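Local coordinates for serpin-ZX (Arabidopsis thaliana, PDB 3LE2), which inhibits cysteine and serine proteases, including metacaspase-9, by covalent trapping after cleavage of its reactive center loop, and limits RD21A activity in programmed cell death, at residues V15-A20 / D254-T259; G99-K104 / N141-K146; E158-S163 / N326-A331; N247-L252 / P369-V374. One frame throughout, in Å; residues are numbered along the deposited sequence.

In the fold
From the N terminus, helix 5-25 supplies the first half of interaction 1, which closes a long loop on reaching helix 249-258. Interaction 2 falls wholly within that loop and ties strand 93-103 to helix 129-147. Interaction 3 opens just after it, in the loop that follows the same helix, and ends on strand 326-335, crossing interaction 1 along the chain. Interaction 4, from 247-252 to strand 370-376, crosses both 1 and 3. Two groups result on the body of the serpin: interactions 1 and 4, with centres 11 Å apart, share helix 249-258 and touch, whereas interactions 2 and 3, 10 Å apart centre to centre, do not touch and use strands 93-103 and 326-335, which flank strand 167-176.

Interaction 1: V15-A20 / D254-T259; sequences VSMNLA and DKIVST
Bends at chi2 (-55°) and chi3 fold the thioether chain of M17 round one methyl of I256, CG2, which lies 3.7 Å from M17 CE and equally close to M17 CG. The branch methyl thus sits in the crook of the methionine. In N18, CG stands anti to the backbone N (chi1 -166°), and this lays the amide across V257 at about a right angle, with N18 OD1 3.6 Å from V257 CG1. The other valine methyl turns to the backbone of the facing helix, V257 CG2 lying 3.7 Å from M17 O. No hydrogen bond spans the two segments here; methyl groups pack against sulfur-bearing chain, amide and carbonyl. Polar ties lie just beside the contact: D254 forms a salt bridge with K21, and Q14 gives a weak hydrogen bond to V257 O. M17 and A20 also touch I385 of strand 382-388. The two helical segments approach to 8.7 Å between their axes and run roughly antiparallel, at 146°. This is helix-helix packing of the serpin fold, in which the helices known in the family as A and G lie side by side next to the strands of sheet B.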
loop_
_atom_site.group_PDB
_atom_site.type_symbol
_atom_site.label_atom_id
_atom_site.label_comp_id
_atom_site.label_asym_id
_atom_site.label_seq_id
_atom_site.Cartn_x
_atom_site.Cartn_y
_atom_site.Cartn_z
ATOM N N VAL A 15 10.705 -5.059 -5.055
ATOM C CA VAL A 15 10.483 -6.079 -4.037
ATOM C C VAL A 15 9.024 -6.029 -3.574
ATOM O O VAL A 15 8.386 -7.066 -3.349
ATOM C CB VAL A 15 11.400 -5.816 -2.823
ATOM C CG1 VAL A 15 11.007 -6.675 -1.643
ATOM C CG2 VAL A 15 12.883 -6.029 -3.214
ATOM N N SER A 16 8.490 -4.817 -3.453
ATOM C CA SER A 16 7.093 -4.638 -3.052
ATOM C C SER A 16 6.114 -5.302 -4.036
ATOM O O SER A 16 5.104 -5.869 -3.629
ATOM C CB SER A 16 6.766 -3.147 -2.870
ATOM O OG SER A 16 7.316 -2.631 -1.665
ATOM N N MET A 17 6.407 -5.232 -5.331
ATOM C CA MET A 17 5.551 -5.895 -6.318
ATOM C C MET A 17 5.604 -7.407 -6.156
ATOM O O MET A 17 4.603 -8.098 -6.335
ATOM C CB MET A 17 5.942 -5.511 -7.744
ATOM C CG MET A 17 5.746 -4.037 -8.071
ATOM S SD MET A 17 4.075 -3.438 -7.773
ATOM C CE MET A 17 3.128 -4.383 -8.933
ATOM N N ASN A 18 6.777 -7.930 -5.819
ATOM C CA ASN A 18 6.885 -9.360 -5.574
ATOM C C ASN A 18 6.133 -9.742 -4.287
ATOM O O ASN A 18 5.458 -10.764 -4.223
ATOM C CB ASN A 18 8.358 -9.789 -5.520
ATOM C CG ASN A 18 8.529 -11.294 -5.603
ATOM O OD1 ASN A 18 7.661 -12.011 -6.111
ATOM N ND2 ASN A 18 9.644 -11.782 -5.097
ATOM N N LEU A 19 6.247 -8.905 -3.263
ATOM C CA LEU A 19 5.433 -9.075 -2.065
ATOM C C LEU A 19 3.954 -9.121 -2.461
ATOM O O LEU A 19 3.231 -10.034 -2.061
ATOM C CB LEU A 19 5.715 -7.961 -1.047
ATOM C CG LEU A 19 4.793 -7.898 0.184
ATOM C CD1 LEU A 19 4.826 -9.191 0.947
ATOM C CD2 LEU A 19 5.166 -6.729 1.093
ATOM N N ALA A 20 3.509 -8.168 -3.277
ATOM C CA ALA A 20 2.118 -8.178 -3.743
ATOM C C ALA A 20 1.761 -9.484 -4.455
ATOM O O ALA A 20 0.656 -9.998 -4.311
ATOM C CB ALA A 20 1.839 -6.984 -4.645
ATOM N N ASP A 254 3.851 -11.153 -13.245
ATOM C CA ASP A 254 5.138 -11.833 -13.424
ATOM C C ASP A 254 6.165 -10.949 -14.146
ATOM O O ASP A 254 7.315 -10.850 -13.717
ATOM C CB ASP A 254 4.961 -13.140 -14.190
ATOM C CG ASP A 254 4.308 -14.220 -13.355
ATOM O OD1 ASP A 254 4.261 -14.084 -12.108
ATOM O OD2 ASP A 254 3.853 -15.214 -13.958
ATOM N N LYS A 255 5.741 -10.314 -15.236
ATOM C CA LYS A 255 6.582 -9.352 -15.954
ATOM C C LYS A 255 7.050 -8.219 -15.050
ATOM O O LYS A 255 8.236 -7.906 -14.988
ATOM C CB LYS A 255 5.837 -8.764 -17.149
ATOM C CG LYS A 255 6.551 -7.559 -17.777
ATOM C CD LYS A 255 5.794 -7.042 -19.003
ATOM C CE LYS A 255 6.119 -7.864 -20.269
ATOM N NZ LYS A 255 5.436 -7.338 -21.507
ATOM N N ILE A 256 6.110 -7.606 -14.347
ATOM C CA ILE A 256 6.450 -6.542 -13.416
ATOM C C ILE A 256 7.492 -7.012 -12.403
ATOM O O ILE A 256 8.507 -6.368 -12.219
ATOM C CB ILE A 256 5.191 -6.001 -12.721
ATOM C CG1 ILE A 256 4.291 -5.337 -13.769
ATOM C CG2 ILE A 256 5.561 -5.025 -11.605
ATOM C CD1 ILE A 256 2.960 -4.923 -13.250
ATOM N N VAL A 257 7.257 -8.160 -11.784
ATOM C CA VAL A 257 8.152 -8.671 -10.753
ATOM C C VAL A 257 9.570 -8.943 -11.263
ATOM O O VAL A 257 10.540 -8.769 -10.532
ATOM C CB VAL A 257 7.561 -9.934 -10.094
ATOM C CG1 VAL A 257 8.589 -10.642 -9.262
ATOM C CG2 VAL A 257 6.373 -9.556 -9.233
ATOM N N SER A 258 9.687 -9.342 -12.525
ATOM C CA SER A 258 10.977 -9.714 -13.109
ATOM C C SER A 258 11.737 -8.568 -13.803
ATOM O O SER A 258 12.858 -8.758 -14.260
ATOM C CB SER A 258 10.776 -10.872 -14.095
ATOM O OG SER A 258 9.833 -10.524 -15.101
ATOM N N THR A 259 11.140 -7.383 -13.869
ATOM C CA THR A 259 11.758 -6.248 -14.562
ATOM C C THR A 259 12.144 -5.107 -13.610
ATOM O O THR A 259 11.283 -4.352 -13.154
ATOM C CB THR A 259 10.795 -5.683 -15.627
ATOM O OG1 THR A 259 10.211 -6.764 -16.365
ATOM C CG2 THR A 259 11.518 -4.741 -16.588
#

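Interaction 2: G99-K104 / N141-K146; sequences GAWIDK and NSWAEK
One face of the W143 indole receives the edge of W101, whose CH2 stands 3.4 Å above the W143 plane and is offset toward the rim of the ring. Seen from the other partner, W143 lies at the W101 edge, with CD2 in the plane of that ring. The two six-membered rings form an edge-to-face, T-shaped pair, their planes at 80° and their centroids 4.9 Å apart. It is W101 CH2 that does most of the touching, 3.4 Å from W143 CE3 and 3.5 Å from W143 CD2, while W101 CZ2 lies a little farther off, near the CG-CD2 bond of W143. At the far end of W143, CH2 comes obliquely to the strand backbone, 3.7 Å from G99 N, where the residue has no side chain. The tryptophan of the helix reaches toward the strand because its CG is anti to the backbone N (chi1 171°).

The pair joins strand 93-103 of the large serpin sheet A to helix 129-147, known as helix F, which lies over that sheet. F129 and V140 of the same helix also touch W101, and N125 and I168 on the adjoining strands flank it. With no hydrogen bond between the segments, the helix is held here by dispersion and by the weak attraction of a slightly positive C-H edge for an electron-rich aromatic face.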
loop_
_atom_site.group_PDB
_atom_site.type_symbol
_atom_site.label_atom_id
_atom_site.label_comp_id
_atom_site.label_asym_id
_atom_site.label_seq_id
_atom_site.Cartn_x
_atom_site.Cartn_y
_atom_site.Cartn_z
ATOM N N GLY A 99 1.710 0.519 15.822
ATOM C CA GLY A 99 1.963 0.137 17.201
ATOM C C GLY A 99 2.536 -1.251 17.396
ATOM O O GLY A 99 2.411 -2.121 16.528
ATOM N N ALA A 100 3.174 -1.448 18.548
ATOM C CA ALA A 100 3.696 -2.748 18.934
ATOM C C ALA A 100 3.209 -3.134 20.329
ATOM O O ALA A 100 3.162 -2.312 21.235
ATOM C CB ALA A 100 5.218 -2.729 18.897
ATOM N N TRP A 101 2.841 -4.395 20.489
ATOM C CA TRP A 101 2.429 -4.919 21.780
ATOM C C TRP A 101 3.248 -6.156 22.087
ATOM O O TRP A 101 3.476 -7.004 21.224
ATOM C CB TRP A 101 0.938 -5.297 21.768
ATOM C CG TRP A 101 -0.028 -4.135 21.949
ATOM C CD1 TRP A 101 -0.725 -3.810 23.088
ATOM C CD2 TRP A 101 -0.399 -3.159 20.964
ATOM N NE1 TRP A 101 -1.501 -2.691 22.867
ATOM C CE2 TRP A 101 -1.323 -2.278 21.572
ATOM C CE3 TRP A 101 -0.043 -2.949 19.623
ATOM C CZ2 TRP A 101 -1.894 -1.208 20.887
ATOM C CZ3 TRP A 101 -0.607 -1.888 18.949
ATOM C CH2 TRP A 101 -1.519 -1.026 19.583
ATOM N N ILE A 102 3.661 -6.282 23.333
ATOM C CA ILE A 102 4.444 -7.438 23.733
ATOM C C ILE A 102 3.805 -8.086 24.956
ATOM O O ILE A 102 3.195 -7.396 25.780
ATOM C CB ILE A 102 5.898 -7.005 24.036
ATOM C CG1 ILE A 102 6.854 -8.176 23.869
ATOM C CG2 ILE A 102 6.004 -6.356 25.423
ATOM C CD1 ILE A 102 8.269 -7.739 23.696
ATOM N N ASP A 103 3.914 -9.403 25.090
ATOM C CA ASP A 103 3.378 -10.016 26.298
ATOM C C ASP A 103 4.023 -9.394 27.529
ATOM O O ASP A 103 5.246 -9.231 27.578
ATOM C CB ASP A 103 3.566 -11.524 26.342
ATOM C CG ASP A 103 2.818 -12.141 27.504
ATOM O OD1 ASP A 103 1.600 -11.887 27.596
ATOM O OD2 ASP A 103 3.437 -12.835 28.340
ATOM N N LYS A 104 3.196 -9.068 28.525
ATOM C CA LYS A 104 3.653 -8.320 29.694
ATOM C C LYS A 104 4.695 -9.068 30.534
ATOM O O LYS A 104 5.272 -8.500 31.457
ATOM C CB LYS A 104 2.468 -7.900 30.563
ATOM C CG LYS A 104 1.949 -8.996 31.466
ATOM C CD LYS A 104 0.853 -8.469 32.387
ATOM C CE LYS A 104 0.353 -9.558 33.325
ATOM N NZ LYS A 104 -0.737 -9.064 34.207
ATOM N N ASN A 141 -7.760 -3.242 18.562
ATOM C CA ASN A 141 -8.725 -2.741 17.592
ATOM C C ASN A 141 -9.309 -1.374 17.955
ATOM O O ASN A 141 -9.394 -0.493 17.106
ATOM C CB ASN A 141 -9.810 -3.780 17.296
ATOM C CG ASN A 141 -9.319 -4.839 16.340
ATOM O OD1 ASN A 141 -8.353 -4.617 15.620
ATOM N ND2 ASN A 141 -9.956 -5.999 16.340
ATOM N N SER A 142 -9.683 -1.193 19.217
ATOM C CA SER A 142 -10.212 0.089 19.673
ATOM C C SER A 142 -9.155 1.172 19.516
ATOM O O SER A 142 -9.441 2.293 19.087
ATOM C CB SER A 142 -10.659 0.006 21.147
ATOM O OG SER A 142 -11.816 -0.811 21.302
ATOM N N TRP A 143 -7.927 0.827 19.884
ATOM C CA TRP A 143 -6.805 1.735 19.717
ATOM C C TRP A 143 -6.619 2.193 18.257
ATOM O O TRP A 143 -6.485 3.384 17.985
ATOM C CB TRP A 143 -5.528 1.078 20.239
ATOM C CG TRP A 143 -4.309 1.859 19.906
ATOM C CD1 TRP A 143 -3.749 2.869 20.643
ATOM C CD2 TRP A 143 -3.500 1.718 18.735
ATOM N NE1 TRP A 143 -2.637 3.351 20.005
ATOM C CE2 TRP A 143 -2.458 2.659 18.834
ATOM C CE3 TRP A 143 -3.544 0.872 17.622
ATOM C CZ2 TRP A 143 -1.474 2.787 17.857
ATOM C CZ3 TRP A 143 -2.569 0.998 16.652
ATOM C CH2 TRP A 143 -1.546 1.949 16.777
ATOM N N ALA A 144 -6.610 1.248 17.322
ATOM C CA ALA A 144 -6.455 1.594 15.910
ATOM C C ALA A 144 -7.604 2.462 15.427
ATOM O O ALA A 144 -7.414 3.354 14.602
ATOM C CB ALA A 144 -6.341 0.350 15.058
ATOM N N GLU A 145 -8.801 2.194 15.940
ATOM C CA GLU A 145 -9.974 2.977 15.578
ATOM C C GLU A 145 -9.811 4.405 16.080
ATOM O O GLU A 145 -10.156 5.367 15.388
ATOM C CB GLU A 145 -11.248 2.349 16.161
ATOM C CG GLU A 145 -12.539 3.011 15.697
ATOM C CD GLU A 145 -13.789 2.386 16.319
ATOM O OE1 GLU A 145 -13.651 1.435 17.120
ATOM O OE2 GLU A 145 -14.908 2.851 16.006
ATOM N N LYS A 146 -9.271 4.533 17.289
ATOM C CA LYS A 146 -9.023 5.839 17.885
ATOM C C LYS A 146 -7.983 6.624 17.082
ATOM O O LYS A 146 -8.137 7.825 16.866
ATOM C CB LYS A 146 -8.571 5.683 19.343
ATOM C CG LYS A 146 -8.374 6.999 20.099
ATOM C CD LYS A 146 -7.964 6.747 21.550
ATOM C CE LYS A 146 -7.779 8.054 22.323
ATOM N NZ LYS A 146 -7.369 7.836 23.743
#

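Interaction 3: E158-S163 / N326-A331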
loop_
_atom_site.group_PDB
_atom_site.type_symbol
_atom_site.label_atom_id
_atom_site.label_comp_id
_atom_site.label_asym_id
_atom_site.label_seq_id
_atom_site.Cartn_x
_atom_site.Cartn_y
_atom_site.Cartn_z
ATOM N N GLU A 158 -10.898 -11.726 14.756
ATOM C CA GLU A 158 -11.206 -12.564 15.893
ATOM C C GLU A 158 -10.272 -13.776 15.912
ATOM O O GLU A 158 -9.963 -14.348 14.867
ATOM C CB GLU A 158 -12.683 -12.983 15.877
ATOM C CG GLU A 158 -13.638 -11.815 16.129
ATOM C CD GLU A 158 -15.079 -12.266 16.381
ATOM O OE1 GLU A 158 -15.869 -12.295 15.409
ATOM O OE2 GLU A 158 -15.421 -12.591 17.546
ATOM N N GLY A 159 -9.799 -14.132 17.105
ATOM C CA GLY A 159 -8.976 -15.312 17.289
ATOM C C GLY A 159 -7.571 -15.201 16.727
ATOM O O GLY A 159 -6.879 -16.206 16.592
ATOM N N SER A 160 -7.132 -13.992 16.402
ATOM C CA SER A 160 -5.839 -13.836 15.740
ATOM C C SER A 160 -4.647 -13.855 16.710
ATOM O O SER A 160 -3.532 -14.178 16.305
ATOM C CB SER A 160 -5.819 -12.590 14.848
ATOM O OG SER A 160 -5.832 -11.405 15.618
ATOM N N ALA A 161 -4.872 -13.530 17.980
ATOM C CA ALA A 161 -3.811 -13.640 18.992
ATOM C C ALA A 161 -4.250 -14.556 20.137
ATOM O O ALA A 161 -5.426 -14.608 20.460
ATOM C CB ALA A 161 -3.418 -12.266 19.526
ATOM N N ASP A 162 -3.315 -15.278 20.751
ATOM C CA ASP A 162 -3.689 -16.260 21.779
ATOM C C ASP A 162 -2.735 -16.285 22.977
ATOM O O ASP A 162 -1.971 -15.345 23.183
ATOM C CB ASP A 162 -3.843 -17.666 21.174
ATOM C CG ASP A 162 -2.519 -18.259 20.689
ATOM O OD1 ASP A 162 -1.448 -17.656 20.921
ATOM O OD2 ASP A 162 -2.554 -19.341 20.070
ATOM N N SER A 163 -2.774 -17.365 23.754
ATOM C CA SER A 163 -1.995 -17.418 24.986
ATOM C C SER A 163 -0.506 -17.580 24.687
ATOM O O SER A 163 0.342 -17.320 25.549
ATOM C CB SER A 163 -2.511 -18.511 25.942
ATOM O OG SER A 163 -2.447 -19.794 25.346
ATOM N N ASN A 326 3.372 -11.850 14.980
ATOM C CA ASN A 326 2.481 -11.435 13.913
ATOM C C ASN A 326 2.765 -10.015 13.498
ATOM O O ASN A 326 3.201 -9.175 14.305
ATOM C CB ASN A 326 1.011 -11.462 14.356
ATOM C CG ASN A 326 0.644 -12.689 15.168
ATOM O OD1 ASN A 326 0.947 -12.778 16.360
ATOM N ND2 ASN A 326 -0.048 -13.625 14.534
ATOM N N ILE A 327 2.474 -9.740 12.236
ATOM C CA ILE A 327 2.448 -8.374 11.749
ATOM C C ILE A 327 1.100 -8.160 11.086
ATOM O O ILE A 327 0.889 -8.534 9.928
ATOM C CB ILE A 327 3.595 -8.073 10.770
ATOM C CG1 ILE A 327 4.950 -8.300 11.454
ATOM C CG2 ILE A 327 3.483 -6.643 10.237
ATOM C CD1 ILE A 327 6.135 -8.297 10.476
ATOM N N PHE A 328 0.190 -7.559 11.850
ATOM C CA PHE A 328 -1.182 -7.315 11.404
ATOM C C PHE A 328 -1.296 -6.014 10.617
ATOM O O PHE A 328 -0.945 -4.940 11.118
ATOM C CB PHE A 328 -2.128 -7.296 12.610
ATOM C CG PHE A 328 -2.229 -8.622 13.325
ATOM C CD1 PHE A 328 -1.665 -8.795 14.587
ATOM C CD2 PHE A 328 -2.886 -9.701 12.729
ATOM C CE1 PHE A 328 -1.775 -10.028 15.267
ATOM C CE2 PHE A 328 -2.989 -10.931 13.388
ATOM C CZ PHE A 328 -2.431 -11.094 14.660
ATOM N N HIS A 329 -1.780 -6.112 9.381
ATOM C CA HIS A 329 -1.906 -4.936 8.520
ATOM C C HIS A 329 -3.300 -4.803 7.925
ATOM O O HIS A 329 -3.913 -5.781 7.493
ATOM C CB HIS A 329 -0.862 -4.963 7.388
ATOM C CG HIS A 329 -0.971 -3.811 6.433
ATOM N ND1 HIS A 329 -0.655 -2.515 6.789
ATOM C CD2 HIS A 329 -1.347 -3.761 5.130
ATOM C CE1 HIS A 329 -0.849 -1.716 5.753
ATOM N NE2 HIS A 329 -1.262 -2.447 4.733
ATOM N N LYS A 330 -3.789 -3.574 7.891
ATOM C CA LYS A 330 -5.071 -3.298 7.288
ATOM C C LYS A 330 -5.003 -2.042 6.425
ATOM O O LYS A 330 -4.376 -1.039 6.798
ATOM C CB LYS A 330 -6.147 -3.137 8.366
ATOM C CG LYS A 330 -7.565 -2.874 7.820
ATOM C CD LYS A 330 -8.352 -4.160 7.603
ATOM C CE LYS A 330 -9.792 -3.997 8.068
ATOM N NZ LYS A 330 -10.479 -5.296 8.285
ATOM N N ALA A 331 -5.679 -2.116 5.283
ATOM C CA ALA A 331 -5.744 -1.044 4.325
ATOM C C ALA A 331 -7.130 -1.048 3.696
ATOM O O ALA A 331 -7.819 -2.068 3.696
ATOM C CB ALA A 331 -4.691 -1.268 3.257
#
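S160 meets F328 with both atoms of its short side chain: CB lies 3.6 Å from F328 CE2, and OG is 3.5 Å from F328 CZ. The serine stands obliquely off the ring plane near the CE2-CZ rim, at the end of the phenyl away from its own CB. The CB bond of F328 already faces the loop; with CG anti to the carbonyl carbon (chi1 -65°), CE2 and CZ become the leading atoms. The serine hydroxyl makes no hydrogen bond to the strand; its polar partner is P157 O, within its own loop, and the ring simply packs beside a polar group whose bonding is met locally. The carbonyl of S160 also lies near the ring, with S160 O 3.7 Å from F328 CZ.

This loop leads from helix 129-147, the helix F of serpins, to strand 167-176, and it lies across sheet A. Strand 326-335 pairs in parallel with 167-176, so the sheet is closed at the place where, in serpins generally, the cleaved reactive center loop inserts as an extra strand. Loop 158-163 therefore passes over a strand that borders that seam.

N326, two residues before F328, turns its side chain to the same side. Its ND2 comes within 3.9 Å of S160 O, too far to bond, and is instead hydrogen-bonded to D289 OD2. The ring of F328 is also flanked by L156 and I168, while I327, on the other face of the strand, packs on V43 and I47 of helix 37-49.

Interaction 4: N247-L252 / P369-V374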
loop_
_atom_site.group_PDB
_atom_site.type_symbol
_atom_site.label_atom_id
_atom_site.label_comp_id
_atom_site.label_asym_id
_atom_site.label_seq_id
_atom_site.Cartn_x
_atom_site.Cartn_y
_atom_site.Cartn_z
ATOM N N ASN A 247 -7.721 -12.567 -18.878
ATOM C CA ASN A 247 -7.072 -13.322 -17.822
ATOM C C ASN A 247 -5.581 -13.021 -17.732
ATOM O O ASN A 247 -4.818 -13.858 -17.254
ATOM C CB ASN A 247 -7.270 -14.826 -18.059
ATOM C CG ASN A 247 -6.579 -15.308 -19.326
ATOM O OD1 ASN A 247 -6.218 -14.506 -20.186
ATOM N ND2 ASN A 247 -6.383 -16.616 -19.443
ATOM N N GLY A 248 -5.159 -11.833 -18.178
ATOM C CA GLY A 248 -3.739 -11.565 -18.310
ATOM C C GLY A 248 -3.039 -11.153 -17.029
ATOM O O GLY A 248 -1.806 -11.028 -16.995
ATOM N N LEU A 249 -3.817 -10.942 -15.972
ATOM C CA LEU A 249 -3.284 -10.332 -14.760
ATOM C C LEU A 249 -2.028 -11.024 -14.252
ATOM O O LEU A 249 -1.009 -10.388 -14.006
ATOM C CB LEU A 249 -4.344 -10.269 -13.641
ATOM C CG LEU A 249 -3.973 -9.380 -12.441
ATOM C CD1 LEU A 249 -3.454 -8.048 -12.955
ATOM C CD2 LEU A 249 -5.156 -9.151 -11.521
ATOM N N SER A 250 -2.105 -12.333 -14.089
ATOM C CA SER A 250 -1.016 -13.061 -13.475
ATOM C C SER A 250 0.284 -12.888 -14.252
ATOM O O SER A 250 1.344 -12.699 -13.665
ATOM C CB SER A 250 -1.367 -14.546 -13.348
ATOM O OG SER A 250 -0.338 -15.218 -12.655
ATOM N N ASP A 251 0.199 -12.954 -15.572
ATOM C CA ASP A 251 1.391 -12.838 -16.395
ATOM C C ASP A 251 1.963 -11.419 -16.339
ATOM O O ASP A 251 3.185 -11.225 -16.294
ATOM C CB ASP A 251 1.084 -13.241 -17.840
ATOM C CG ASP A 251 1.002 -14.755 -18.024
ATOM O OD1 ASP A 251 1.228 -15.506 -17.043
ATOM O OD2 ASP A 251 0.712 -15.191 -19.158
ATOM N N LEU A 252 1.075 -10.432 -16.333
ATOM C CA LEU A 252 1.507 -9.053 -16.224
ATOM C C LEU A 252 2.264 -8.839 -14.929
ATOM O O LEU A 252 3.279 -8.154 -14.909
ATOM C CB LEU A 252 0.322 -8.106 -16.283
ATOM C CG LEU A 252 0.699 -6.650 -16.053
ATOM C CD1 LEU A 252 1.734 -6.220 -17.093
ATOM C CD2 LEU A 252 -0.555 -5.770 -16.108
ATOM N N PRO A 369 -9.783 -7.904 -14.805
ATOM C CA PRO A 369 -8.839 -7.635 -13.709
ATOM C C PRO A 369 -7.586 -6.845 -14.083
ATOM O O PRO A 369 -6.945 -7.092 -15.101
ATOM C CB PRO A 369 -8.471 -9.035 -13.217
ATOM C CG PRO A 369 -9.718 -9.825 -13.490
ATOM C CD PRO A 369 -10.196 -9.315 -14.828
ATOM N N PHE A 370 -7.249 -5.897 -13.217
ATOM C CA PHE A 370 -6.118 -5.014 -13.417
ATOM C C PHE A 370 -5.390 -4.819 -12.099
ATOM O O PHE A 370 -5.951 -5.093 -11.034
ATOM C CB PHE A 370 -6.582 -3.664 -13.980
ATOM C CG PHE A 370 -7.737 -3.025 -13.222
ATOM C CD1 PHE A 370 -9.052 -3.309 -13.562
ATOM C CD2 PHE A 370 -7.503 -2.095 -12.222
ATOM C CE1 PHE A 370 -10.127 -2.710 -12.886
ATOM C CE2 PHE A 370 -8.570 -1.487 -11.539
ATOM C CZ PHE A 370 -9.886 -1.793 -11.878
ATOM N N LEU A 371 -4.137 -4.375 -12.176
ATOM C CA LEU A 371 -3.390 -4.025 -10.981
ATOM C C LEU A 371 -3.606 -2.572 -10.655
ATOM O O LEU A 371 -3.998 -1.784 -11.513
ATOM C CB LEU A 371 -1.892 -4.259 -11.159
ATOM C CG LEU A 371 -1.422 -5.705 -11.118
ATOM C CD1 LEU A 371 0.060 -5.769 -11.423
ATOM C CD2 LEU A 371 -1.742 -6.325 -9.749
ATOM N N LEU A 372 -3.358 -2.231 -9.393
ATOM C CA LEU A 372 -3.503 -0.877 -8.882
ATOM C C LEU A 372 -2.246 -0.491 -8.136
ATOM O O LEU A 372 -1.691 -1.299 -7.387
ATOM C CB LEU A 372 -4.659 -0.802 -7.880
ATOM C CG LEU A 372 -6.099 -0.882 -8.366
ATOM C CD1 LEU A 372 -7.027 -0.737 -7.167
ATOM C CD2 LEU A 372 -6.355 0.198 -9.395
ATOM N N VAL A 373 -1.816 0.754 -8.315
ATOM C CA VAL A 373 -0.697 1.301 -7.551
ATOM C C VAL A 373 -0.971 2.774 -7.198
ATOM O O VAL A 373 -1.360 3.564 -8.054
ATOM C CB VAL A 373 0.650 1.171 -8.321
ATOM C CG1 VAL A 373 1.785 1.841 -7.553
ATOM C CG2 VAL A 373 0.978 -0.298 -8.587
ATOM N N VAL A 374 -0.805 3.128 -5.930
ATOM C CA VAL A 374 -0.959 4.513 -5.512
ATOM C C VAL A 374 0.402 4.994 -5.062
ATOM O O VAL A 374 1.011 4.400 -4.183
ATOM C CB VAL A 374 -1.983 4.699 -4.362
ATOM C CG1 VAL A 374 -1.913 6.130 -3.811
ATOM C CG2 VAL A 374 -3.405 4.373 -4.830
HETATM O O HOH W 1 -6.499 -9.659 -16.070
#
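P369 O and L249 N are bridged by one water, which donates to the proline oxygen at 2.8 Å and accepts a weak bond from L249 N at 3.0 Å. The bridge ties the first turn of helix 249-258 to the residue just before strand 370-376, and it is the one polar link between the two segments; no direct hydrogen bond joins them. Beside it the L249 side chain packs on the strand. Its chi1 (-168°) carries CG toward the strand, and chi2 (47°) sets the two methyls over different residues. CD2 goes to the proline ring, 3.7 Å from P369 CB. CD1 goes farther on, 3.6 Å from L371 CG, and also lies over the peptide link between F370 and L371, 3.8 Å from L371 N.

L371 carries the contact onward, its CD1 packing on I256, two turns after L249 in the same helix. F370 leaves the strand away from the helix, and its ring meets F240 and touches P280 and F282 of strand 277-289. L249 is further bordered by Q387 and V389, and V389 touches P369 as well.

The strand belongs to sheet B of the serpin fold, with 236-243 and 382-388 as its antiparallel neighbours, and the helix, known as helix G, lies against it. Because leucine, proline and leucine meet mainly through methyl and methylene groups, the buried interface is chiefly hydrophobic, and the water gives P369 O a donor and L249 N a weak acceptor, which these hydrocarbon side chains could not supply.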